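Local coordinates for hypothetical multiheme protein (Ignicoccus hospitalis KIN4/I, PDB 4QO5), which binds eight c-type hemes as a membrane-associated octaheme cytochrome and probably carries electrons along them, though its precise role is unassigned, at residues S62-E67 with C113-V118; N136-A141 with V458-E463; R421-Q426 with Y482-N487. All blocks are in the same frame, centred on the assembly; numbering follows the deposited sequence.

Overall arrangement
Each contact has a segment beside a heme. Interaction 1 lies some 42 Å from interaction 2 and 38 Å from interaction 3, centre to centre, and supplies a histidine-methionine iron with its histidine. Interactions 2 and 3 are closer, with centres 29 Å apart and nearest atoms about 13 Å apart, and their segments alternate along the chain. They also meet at one heme: Tyr139 of 136-141 lies against it, while Tyr482 of 482-487 is hydrogen-bonded to it. The iron of this shared heme carries a water, whereas interaction 3 places Met486 on the iron of a further heme. The other segment of interaction 2 binds calcium just before the helix that carries Tyr482.

Interaction 1 (S62-E67 with C113-V118); sequences STPLDE and CHRTEV. With HEC (heme c), chain D.
Ser62 and Thr63 clasp a single backbone oxygen, that of Cys113, and here the contact is tightest. Ser62 N reaches Cys113 O at 3.0 Å almost in line with the C=O bond, while the amide of Thr63 comes to the same oxygen from above the carbonyl plane. With its OG set between backbone N and carbonyl carbon (chi1 65°), Ser62 accepts from Thr116 N at 3.0 Å in the first turn of the helix. The same OG donates to the syn lone pair of Glu117 OE1, 2.8 Å away. These bonds grip the end of a CXXCH heme-binding motif: Cys113 is joined to the porphyrin, and His114 NE2 binds the iron at 2.1 Å opposite Met43.

Toward solvent the contact thins to one arm. Arg115, bent in mid-chain, lays a guanidinium face over Thr63 CG2 and sends NH2 to Glu67 OE1 at 2.7 Å in a salt bridge. Glu67 OE1 lies near the guanidinium plane, but NH2 comes from above the carboxylate, the two planes being 51° apart. A methionine in place of Arg115 would probably leave Glu67 without its charge mate and the 3-10 turn at 65-67 more loosely tethered.

Thr63 OG1 bonds Ala111 O, and Trp52 holds Thr63 O. The loop between helices 48-51 and 70-73 is thus pinned to the start of helix 115-122, whose Glu117 touches His306, an axial ligand of another heme.

Interaction 2 (N136-A141 with V458-E463); sequences NPIYRA and VTLFDE. With CA (calcium ion), chain J; NAG (2-acetamido-2-deoxy-beta-D-glucopyranose), chain K; HEC (heme c), chain E.
Val458 meets helix 137-147 at Ala141, whose CB lies 3.5 Å from Val458 N, so a methyl group rests directly on the loop backbone. Val458 CG2 is turned toward Ala141 O, and its side chain also touches Ala145 one turn on. Thr459 faces the other way and gives its carbonyl O to the calcium ion at 2.3 Å. Leu460 returns to the contact, its CD1 touching Ile138 CD1 at 4.4 Å, and its CB sits over the centre of one face of the Phe461 ring.

Phe461 makes the broadest contact of its segment. Its CG lies anti to its own carbonyl carbon (chi1 -52°), which sends the ring across Ile138 at about a right angle. CE2 then approaches Ile138 O at 3.6 Å and also meets Ala141 CB, and CZ reaches Ile138 CG2 at 4.1 Å. What it packs on is a capped helix start: Asn136 OD1 accepts from Tyr139 N at 3.1 Å, and weakly from Ile138 N, the classical Asn N-cap. Tyr139 faces away from the loop, sandwiched between Asn136 ND2 and a methyl group of the heme, CMA. Beyond the contact Phe461 also touches Trp469 and Val470 of helix 464-485.

Asp462 binds the calcium through OD1 alone, at 2.4 Å, while a coordinating water donates weakly to its OD2. Glu463, at the N-cap position of helix 464-485, adds OE2 at 2.5 Å. His451 O and both carboxylate oxygens of Glu466 bring the ligands to seven; Glu463 OE1 makes a long, weak ion pair with Arg513 of the second subunit.

Interaction 3 (R421-Q426 with Y482-N487); sequences RLLDTQ and YGTAMN. With HEC (heme c), chain H.
The flat amide of Gln426, whose CG touches Thr484 OG1 at 3.5 Å, is held at its edges: NE2 donates to Thr425 OG1 within the amide plane, nearly straight at 169°, and also to Glu429, while OE1 accepts from Trp498. The porphyrin is the other flat group. Over one of its faces Met486 brings SD to the iron at 2.4 Å, with His288 as the second axial ligand, and Tyr482 meets its rim obliquely.

Between the two lies the apolar packing. Thr484 CG2, anti to its backbone N, wedges against the opposing helix at Leu423 CA, 3.5 Å away, and also touches Leu422 CG. Leu423 then carries the contact toward the heme: its CD2 meets Ala485 CB at 3.9 Å, and that methyl in turn lies 3.7 Å from heme atom CAD.

Thr484 OG1 is hydrogen-bonded to Ile480 O and to Thr165 OG1 of the third subunit, so this pairing of helices also forms part of the assembly interface. Helix 413-447 thus backs the end of helix 464-485, where the chain leaves helical geometry at Met486, and helix 246-252 touches that methionine as well.

Interaction 1 (S62-E67 with C113-V118)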
# COMPACT_ATOMS: atom_id res chain seq x y z
N SER A 62 -34.28 -1.13 15.97
CA SER A 62 -34.57 -2.41 16.60
C SER A 62 -35.17 -2.29 18.00
O SER A 62 -35.79 -3.23 18.46
CB SER A 62 -33.33 -3.30 16.63
OG SER A 62 -32.31 -2.74 17.44
N THR A 63 -35.03 -1.15 18.65
CA THR A 63 -35.75 -0.95 19.91
C THR A 63 -37.23 -0.77 19.59
O THR A 63 -37.58 0.07 18.78
CB THR A 63 -35.25 0.29 20.67
OG1 THR A 63 -33.84 0.20 20.88
CG2 THR A 63 -35.96 0.39 22.02
N PRO A 64 -38.11 -1.57 20.23
CA PRO A 64 -39.54 -1.46 19.92
C PRO A 64 -40.04 -0.03 20.07
O PRO A 64 -39.59 0.67 20.97
CB PRO A 64 -40.19 -2.36 20.98
CG PRO A 64 -39.14 -3.37 21.29
CD PRO A 64 -37.83 -2.64 21.21
N LEU A 65 -40.95 0.39 19.20
CA LEU A 65 -41.38 1.78 19.18
C LEU A 65 -41.91 2.23 20.53
O LEU A 65 -41.61 3.33 20.98
CB LEU A 65 -42.42 2.05 18.09
CG LEU A 65 -42.80 3.52 17.86
CD1 LEU A 65 -41.61 4.40 17.45
CD2 LEU A 65 -43.89 3.59 16.80
N ASP A 66 -42.69 1.37 21.19
CA ASP A 66 -43.27 1.75 22.47
C ASP A 66 -42.25 1.82 23.62
O ASP A 66 -42.59 2.24 24.73
CB ASP A 66 -44.48 0.86 22.85
CG ASP A 66 -44.12 -0.61 22.99
OD1 ASP A 66 -42.93 -0.97 22.89
OD2 ASP A 66 -45.04 -1.42 23.23
N GLU A 67 -41.02 1.42 23.35
CA GLU A 67 -39.94 1.52 24.33
C GLU A 67 -38.96 2.64 24.00
O GLU A 67 -37.98 2.85 24.72
CB GLU A 67 -39.20 0.19 24.45
CG GLU A 67 -40.12 -0.94 24.94
CD GLU A 67 -39.37 -2.21 25.28
OE1 GLU A 67 -38.39 -2.13 26.06
OE2 GLU A 67 -39.75 -3.29 24.76
N CYS A 113 -32.44 3.37 20.42
CA CYS A 113 -33.15 2.96 19.20
C CYS A 113 -32.61 1.71 18.52
O CYS A 113 -33.30 1.10 17.73
CB CYS A 113 -33.17 4.10 18.20
SG CYS A 113 -33.96 5.47 18.98
N HIS A 114 -31.37 1.32 18.85
CA HIS A 114 -30.73 0.17 18.21
C HIS A 114 -30.31 -0.82 19.26
O HIS A 114 -29.14 -1.19 19.34
CB HIS A 114 -29.49 0.62 17.44
CG HIS A 114 -29.79 1.62 16.38
ND1 HIS A 114 -30.67 1.36 15.35
CD2 HIS A 114 -29.35 2.88 16.19
CE1 HIS A 114 -30.74 2.41 14.57
NE2 HIS A 114 -29.96 3.35 15.06
N ARG A 115 -31.27 -1.25 20.07
CA ARG A 115 -30.98 -2.17 21.17
C ARG A 115 -30.28 -3.45 20.72
O ARG A 115 -29.29 -3.89 21.35
CB ARG A 115 -32.27 -2.50 21.93
CG ARG A 115 -32.08 -3.51 23.04
CD ARG A 115 -32.97 -3.15 24.21
NE ARG A 115 -34.36 -3.52 23.99
CZ ARG A 115 -35.39 -2.96 24.62
NH1 ARG A 115 -35.20 -1.96 25.48
NH2 ARG A 115 -36.62 -3.37 24.36
N THR A 116 -30.75 -4.05 19.63
CA THR A 116 -30.23 -5.36 19.23
C THR A 116 -28.75 -5.26 18.87
O THR A 116 -27.94 -6.12 19.25
CB THR A 116 -31.03 -5.96 18.07
OG1 THR A 116 -32.40 -6.08 18.46
CG2 THR A 116 -30.50 -7.35 17.71
N GLU A 117 -28.39 -4.19 18.15
CA GLU A 117 -27.02 -4.00 17.72
C GLU A 117 -26.09 -3.83 18.92
O GLU A 117 -25.00 -4.40 18.96
CB GLU A 117 -26.92 -2.80 16.78
CG GLU A 117 -27.59 -3.02 15.42
CD GLU A 117 -29.12 -3.03 15.47
OE1 GLU A 117 -29.70 -2.57 16.47
OE2 GLU A 117 -29.74 -3.51 14.49
N VAL A 118 -26.53 -3.05 19.89
CA VAL A 118 -25.70 -2.82 21.07
C VAL A 118 -25.58 -4.09 21.93
O VAL A 118 -24.49 -4.41 22.43
CB VAL A 118 -26.22 -1.61 21.86
CG1 VAL A 118 -25.35 -1.36 23.09
CG2 VAL A 118 -26.21 -0.36 20.96
FE HEC D . -29.51 5.28 14.26
CHA HEC D . -30.43 4.41 11.08
CHB HEC D . -26.39 3.97 13.71
CHC HEC D . -28.54 6.49 17.23
CHD HEC D . -32.74 6.19 15.00
NA HEC D . -28.58 4.39 12.68
C1A HEC D . -29.14 4.12 11.45
C2A HEC D . -28.13 3.54 10.60
C3A HEC D . -27.01 3.41 11.34
C4A HEC D . -27.28 3.94 12.66
CMA HEC D . -25.65 2.83 10.91
CAA HEC D . -28.35 3.09 9.12
CBA HEC D . -27.79 4.19 8.21
CGA HEC D . -27.79 3.75 6.76
O1A HEC D . -28.53 2.82 6.37
O2A HEC D . -27.02 4.36 5.98
NB HEC D . -27.86 5.16 15.23
C1B HEC D . -26.63 4.68 14.84
C2B HEC D . -25.65 5.04 15.81
C3B HEC D . -26.28 5.80 16.74
C4B HEC D . -27.65 5.87 16.40
CMB HEC D . -24.16 4.65 15.66
CAB HEC D . -25.86 6.60 17.97
CBB HEC D . -24.45 7.27 17.77
NC HEC D . -30.45 6.11 15.85
C1C HEC D . -29.88 6.60 16.98
C2C HEC D . -30.92 6.98 17.93
C3C HEC D . -32.01 7.17 17.15
C4C HEC D . -31.78 6.45 15.92
CMC HEC D . -30.52 7.85 19.15
CAC HEC D . -33.46 7.69 17.43
CBC HEC D . -33.64 8.77 18.52
ND HEC D . -31.26 5.30 13.24
C1D HEC D . -32.48 5.74 13.73
C2D HEC D . -33.47 5.69 12.70
C3D HEC D . -32.78 5.13 11.48
C4D HEC D . -31.41 4.90 11.90
CMD HEC D . -34.96 6.10 12.79
CAD HEC D . -33.45 4.88 10.12
CBD HEC D . -33.87 3.41 10.11
CGD HEC D . -34.68 3.04 8.89
O1D HEC D . -35.12 1.85 8.78
O2D HEC D . -34.88 3.94 8.04

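Interaction 2 (N136-A141 with V458-E463)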
# COMPACT_ATOMS: atom_id res chain seq x y z
N ASN A 136 -4.55 -7.90 30.33
CA ASN A 136 -3.86 -9.18 30.23
C ASN A 136 -2.39 -8.91 30.54
O ASN A 136 -1.73 -8.17 29.80
CB ASN A 136 -4.02 -9.76 28.82
CG ASN A 136 -3.43 -11.15 28.68
OD1 ASN A 136 -2.27 -11.38 29.04
ND2 ASN A 136 -4.23 -12.09 28.18
N PRO A 137 -1.88 -9.50 31.63
CA PRO A 137 -0.51 -9.15 32.04
C PRO A 137 0.53 -9.49 30.97
O PRO A 137 1.49 -8.74 30.82
CB PRO A 137 -0.29 -9.96 33.32
CG PRO A 137 -1.32 -11.04 33.29
CD PRO A 137 -2.50 -10.47 32.55
N ILE A 138 0.34 -10.59 30.24
CA ILE A 138 1.27 -10.95 29.18
C ILE A 138 1.16 -10.00 28.01
O ILE A 138 2.17 -9.50 27.51
CB ILE A 138 1.06 -12.40 28.68
CG1 ILE A 138 1.18 -13.39 29.84
CG2 ILE A 138 2.05 -12.75 27.58
CD1 ILE A 138 2.52 -13.36 30.54
N TYR A 139 -0.06 -9.71 27.57
CA TYR A 139 -0.22 -8.84 26.41
C TYR A 139 0.20 -7.42 26.76
O TYR A 139 0.74 -6.70 25.92
CB TYR A 139 -1.66 -8.85 25.87
CG TYR A 139 -2.15 -10.24 25.48
CD1 TYR A 139 -1.27 -11.32 25.41
CD2 TYR A 139 -3.49 -10.47 25.20
CE1 TYR A 139 -1.72 -12.59 25.08
CE2 TYR A 139 -3.95 -11.74 24.86
CZ TYR A 139 -3.06 -12.79 24.80
OH TYR A 139 -3.51 -14.05 24.47
N ARG A 140 -0.06 -7.01 27.99
CA ARG A 140 0.35 -5.68 28.42
C ARG A 140 1.87 -5.55 28.46
O ARG A 140 2.43 -4.47 28.22
CB ARG A 140 -0.28 -5.35 29.78
CG ARG A 140 0.15 -4.02 30.37
CD ARG A 140 -0.19 -2.86 29.44
NE ARG A 140 -0.04 -1.57 30.12
CZ ARG A 140 -0.91 -1.11 31.02
NH1 ARG A 140 -1.98 -1.83 31.35
NH2 ARG A 140 -0.71 0.07 31.59
N ALA A 141 2.54 -6.66 28.77
CA ALA A 141 3.99 -6.68 28.73
C ALA A 141 4.50 -6.44 27.31
O ALA A 141 5.51 -5.77 27.10
CB ALA A 141 4.51 -7.99 29.29
N VAL A 458 7.66 -8.29 30.84
CA VAL A 458 8.21 -7.43 29.80
C VAL A 458 9.52 -8.03 29.26
O VAL A 458 9.89 -7.80 28.11
CB VAL A 458 8.42 -5.98 30.29
CG1 VAL A 458 9.53 -5.92 31.34
CG2 VAL A 458 8.74 -5.05 29.12
N THR A 459 10.20 -8.83 30.09
CA THR A 459 11.47 -9.45 29.72
C THR A 459 11.32 -10.56 28.68
O THR A 459 12.32 -11.09 28.19
CB THR A 459 12.19 -10.05 30.95
OG1 THR A 459 11.42 -11.14 31.48
CG2 THR A 459 12.39 -8.99 32.01
N LEU A 460 10.08 -10.91 28.36
CA LEU A 460 9.82 -11.89 27.31
C LEU A 460 10.01 -11.28 25.93
O LEU A 460 10.23 -12.00 24.97
CB LEU A 460 8.38 -12.41 27.41
CG LEU A 460 8.04 -13.24 28.64
CD1 LEU A 460 6.53 -13.33 28.81
CD2 LEU A 460 8.66 -14.63 28.47
N PHE A 461 9.92 -9.95 25.85
CA PHE A 461 9.72 -9.27 24.58
C PHE A 461 10.67 -8.09 24.38
O PHE A 461 10.47 -7.31 23.45
CB PHE A 461 8.29 -8.71 24.49
CG PHE A 461 7.21 -9.71 24.77
CD1 PHE A 461 7.03 -10.81 23.94
CD2 PHE A 461 6.36 -9.53 25.85
CE1 PHE A 461 6.03 -11.72 24.20
CE2 PHE A 461 5.37 -10.44 26.11
CZ PHE A 461 5.19 -11.53 25.29
N ASP A 462 11.67 -7.95 25.23
CA ASP A 462 12.43 -6.70 25.29
C ASP A 462 13.78 -6.71 24.58
O ASP A 462 14.47 -5.69 24.55
CB ASP A 462 12.58 -6.21 26.74
CG ASP A 462 13.34 -7.19 27.62
OD1 ASP A 462 13.68 -8.29 27.14
OD2 ASP A 462 13.57 -6.87 28.81
N GLU A 463 14.15 -7.84 24.00
CA GLU A 463 15.41 -7.93 23.28
C GLU A 463 15.21 -8.34 21.83
O GLU A 463 14.16 -8.85 21.46
CB GLU A 463 16.37 -8.89 23.98
CG GLU A 463 16.79 -8.47 25.36
CD GLU A 463 17.48 -9.60 26.11
OE1 GLU A 463 18.72 -9.72 25.99
OE2 GLU A 463 16.79 -10.36 26.82
CA CA J . 14.43 -10.53 27.50
C1 NAG K . 2.72 -1.68 32.09
C2 NAG K . 3.15 -2.57 33.21
C3 NAG K . 2.65 -1.97 34.51
C4 NAG K . 3.17 -0.54 34.66
C5 NAG K . 2.92 0.28 33.38
C6 NAG K . 3.60 1.63 33.39
C7 NAG K . 3.42 -4.95 32.62
C8 NAG K . 2.73 -6.28 32.49
N2 NAG K . 2.66 -3.93 33.02
O3 NAG K . 3.06 -2.79 35.60
O4 NAG K . 2.51 0.13 35.72
O5 NAG K . 3.38 -0.42 32.22
O6 NAG K . 4.92 1.56 33.92
O7 NAG K . 4.62 -4.83 32.38
FE HEC E . -3.59 -5.17 18.29
CHA HEC E . -5.58 -8.02 18.36
CHB HEC E . -1.65 -6.56 20.74
CHC HEC E . -1.45 -2.48 18.14
CHD HEC E . -5.18 -4.08 15.50
NA HEC E . -3.60 -6.97 19.30
C1A HEC E . -4.56 -7.96 19.27
C2A HEC E . -4.30 -8.88 20.36
C3A HEC E . -3.20 -8.45 20.99
C4A HEC E . -2.75 -7.26 20.34
CMA HEC E . -2.48 -9.07 22.20
CAA HEC E . -5.15 -10.12 20.74
CBA HEC E . -5.99 -9.66 21.93
CGA HEC E . -6.98 -10.71 22.39
O1A HEC E . -6.82 -11.24 23.51
O2A HEC E . -7.93 -11.00 21.62
NB HEC E . -1.93 -4.64 19.26
C1B HEC E . -1.25 -5.36 20.22
C2B HEC E . -0.11 -4.61 20.67
C3B HEC E . -0.03 -3.52 19.89
C4B HEC E . -1.20 -3.49 19.05
CMB HEC E . 0.91 -5.15 21.69
CAB HEC E . 1.01 -2.38 19.80
CBB HEC E . 2.45 -2.60 20.32
NC HEC E . -3.29 -3.62 17.07
C1C HEC E . -2.44 -2.54 17.20
C2C HEC E . -2.89 -1.48 16.33
C3C HEC E . -3.80 -2.07 15.54
C4C HEC E . -4.15 -3.34 16.04
CMC HEC E . -2.05 -0.20 16.10
CAC HEC E . -4.62 -1.66 14.33
CBC HEC E . -3.69 -1.10 13.21
ND HEC E . -5.14 -5.92 17.12
C1D HEC E . -5.62 -5.30 15.98
C2D HEC E . -6.61 -6.13 15.37
C3D HEC E . -6.73 -7.37 16.25
C4D HEC E . -5.78 -7.16 17.31
CMD HEC E . -7.40 -5.83 14.09
CAD HEC E . -7.63 -8.60 16.03
CBD HEC E . -6.98 -9.43 14.93
CGD HEC E . -7.65 -10.77 14.78
O1D HEC E . -7.46 -11.41 13.71
O2D HEC E . -8.38 -11.21 15.70
O HOH W 1 15.07 -9.21 29.37
O HOH W 2 -2.11 -6.29 16.58

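Interaction 3 (R421-Q426 with Y482-N487)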
# COMPACT_ATOMS: atom_id res chain seq x y z
N ARG A 421 -10.27 -26.09 3.53
CA ARG A 421 -9.35 -27.18 3.82
C ARG A 421 -7.88 -26.74 3.69
O ARG A 421 -7.03 -27.13 4.50
CB ARG A 421 -9.62 -28.38 2.90
CG ARG A 421 -10.88 -29.15 3.26
CD ARG A 421 -10.90 -30.54 2.62
NE ARG A 421 -10.76 -30.50 1.16
CZ ARG A 421 -11.78 -30.37 0.31
NH1 ARG A 421 -13.02 -30.26 0.77
NH2 ARG A 421 -11.56 -30.36 -1.00
N LEU A 422 -7.59 -25.98 2.64
CA LEU A 422 -6.26 -25.41 2.46
C LEU A 422 -5.91 -24.55 3.67
O LEU A 422 -4.79 -24.61 4.19
CB LEU A 422 -6.20 -24.57 1.18
CG LEU A 422 -4.83 -24.00 0.86
CD1 LEU A 422 -3.84 -25.15 0.66
CD2 LEU A 422 -4.90 -23.11 -0.37
N LEU A 423 -6.89 -23.79 4.14
CA LEU A 423 -6.66 -22.96 5.34
C LEU A 423 -6.28 -23.83 6.54
O LEU A 423 -5.33 -23.50 7.26
CB LEU A 423 -7.87 -22.07 5.64
CG LEU A 423 -7.83 -21.23 6.93
CD1 LEU A 423 -6.68 -20.22 6.87
CD2 LEU A 423 -9.15 -20.51 7.15
N ASP A 424 -6.99 -24.94 6.76
CA ASP A 424 -6.58 -25.87 7.81
C ASP A 424 -5.12 -26.32 7.71
O ASP A 424 -4.44 -26.42 8.73
CB ASP A 424 -7.49 -27.11 7.86
CG ASP A 424 -8.88 -26.79 8.35
OD1 ASP A 424 -9.07 -25.74 9.01
OD2 ASP A 424 -9.80 -27.61 8.08
N THR A 425 -4.65 -26.63 6.50
CA THR A 425 -3.27 -27.08 6.34
C THR A 425 -2.29 -25.96 6.69
O THR A 425 -1.22 -26.21 7.25
CB THR A 425 -2.96 -27.63 4.92
OG1 THR A 425 -2.82 -26.54 3.99
CG2 THR A 425 -4.04 -28.61 4.44
N GLN A 426 -2.67 -24.73 6.37
CA GLN A 426 -1.81 -23.59 6.69
C GLN A 426 -1.78 -23.25 8.17
O GLN A 426 -0.74 -22.82 8.69
CB GLN A 426 -2.19 -22.37 5.84
CG GLN A 426 -1.93 -22.64 4.38
CD GLN A 426 -0.53 -23.19 4.15
OE1 GLN A 426 0.46 -22.45 4.21
NE2 GLN A 426 -0.44 -24.50 3.90
N TYR A 482 -4.04 -15.35 7.18
CA TYR A 482 -4.96 -14.37 6.62
C TYR A 482 -5.05 -14.49 5.09
O TYR A 482 -6.14 -14.40 4.50
CB TYR A 482 -4.46 -12.95 6.93
CG TYR A 482 -4.95 -12.35 8.23
CD1 TYR A 482 -4.95 -13.07 9.42
CD2 TYR A 482 -5.37 -11.03 8.28
CE1 TYR A 482 -5.37 -12.49 10.62
CE2 TYR A 482 -5.80 -10.44 9.47
CZ TYR A 482 -5.80 -11.17 10.62
OH TYR A 482 -6.23 -10.56 11.79
N GLY A 483 -3.89 -14.61 4.45
CA GLY A 483 -3.79 -14.65 3.00
C GLY A 483 -4.45 -15.89 2.44
O GLY A 483 -5.07 -15.87 1.38
N THR A 484 -4.35 -16.99 3.19
CA THR A 484 -4.98 -18.25 2.77
C THR A 484 -6.49 -18.13 2.94
O THR A 484 -7.25 -18.45 2.04
CB THR A 484 -4.44 -19.43 3.57
OG1 THR A 484 -3.01 -19.45 3.45
CG2 THR A 484 -5.03 -20.77 3.08
N ALA A 485 -6.93 -17.61 4.09
CA ALA A 485 -8.35 -17.46 4.36
C ALA A 485 -9.05 -16.54 3.36
O ALA A 485 -10.20 -16.79 2.99
CB ALA A 485 -8.57 -16.93 5.78
N MET A 486 -8.37 -15.47 2.93
CA MET A 486 -9.05 -14.44 2.16
C MET A 486 -8.42 -14.18 0.77
O MET A 486 -8.58 -13.09 0.21
CB MET A 486 -9.12 -13.14 2.96
CG MET A 486 -10.16 -13.27 4.10
SD MET A 486 -10.03 -11.88 5.24
CE MET A 486 -8.59 -12.40 6.21
N ASN A 487 -7.71 -15.19 0.28
CA ASN A 487 -7.27 -15.24 -1.12
C ASN A 487 -6.22 -14.21 -1.46
O ASN A 487 -6.31 -13.53 -2.49
CB ASN A 487 -8.47 -15.10 -2.05
CG ASN A 487 -9.59 -16.03 -1.69
OD1 ASN A 487 -9.38 -17.23 -1.53
ND2 ASN A 487 -10.78 -15.47 -1.50
FE HEC H . -12.07 -11.83 6.47
CHA HEC H . -10.76 -14.12 8.69
CHB HEC H . -11.30 -9.26 8.60
CHC HEC H . -12.66 -9.62 3.98
CHD HEC H . -13.66 -14.25 4.79
NA HEC H . -11.22 -11.72 8.29
C1A HEC H . -10.67 -12.77 9.00
C2A HEC H . -9.96 -12.22 10.13
C3A HEC H . -10.08 -10.88 10.10
C4A HEC H . -10.89 -10.53 8.95
CMA HEC H . -9.50 -9.85 11.10
CAA HEC H . -9.17 -13.08 11.15
CBA HEC H . -9.96 -13.14 12.47
CGA HEC H . -9.26 -14.18 13.30
O1A HEC H . -8.24 -13.85 13.95
O2A HEC H . -9.69 -15.36 13.26
NB HEC H . -12.06 -9.84 6.36
C1B HEC H . -11.58 -8.96 7.31
C2B HEC H . -11.30 -7.72 6.68
C3B HEC H . -11.64 -7.88 5.40
C4B HEC H . -12.15 -9.19 5.18
CMB HEC H . -10.73 -6.51 7.48
CAB HEC H . -11.56 -7.04 4.14
CBB HEC H . -10.33 -6.13 4.10
NC HEC H . -13.06 -11.85 4.81
C1C HEC H . -13.13 -10.90 3.81
C2C HEC H . -13.97 -11.38 2.74
C3C HEC H . -13.94 -12.71 2.89
C4C HEC H . -13.55 -13.00 4.23
CMC HEC H . -13.95 -10.62 1.39
CAC HEC H . -14.52 -13.90 2.08
CBC HEC H . -14.62 -13.74 0.56
ND HEC H . -12.20 -13.86 6.71
C1D HEC H . -12.90 -14.68 5.84
C2D HEC H . -12.74 -16.05 6.23
C3D HEC H . -11.81 -16.01 7.43
C4D HEC H . -11.54 -14.61 7.67
CMD HEC H . -13.34 -17.28 5.53
CAD HEC H . -11.33 -17.19 8.28
CBD HEC H . -12.48 -17.37 9.31
CGD HEC H . -11.93 -17.97 10.57
O1D HEC H . -10.72 -17.80 10.84
O2D HEC H . -12.70 -18.63 11.33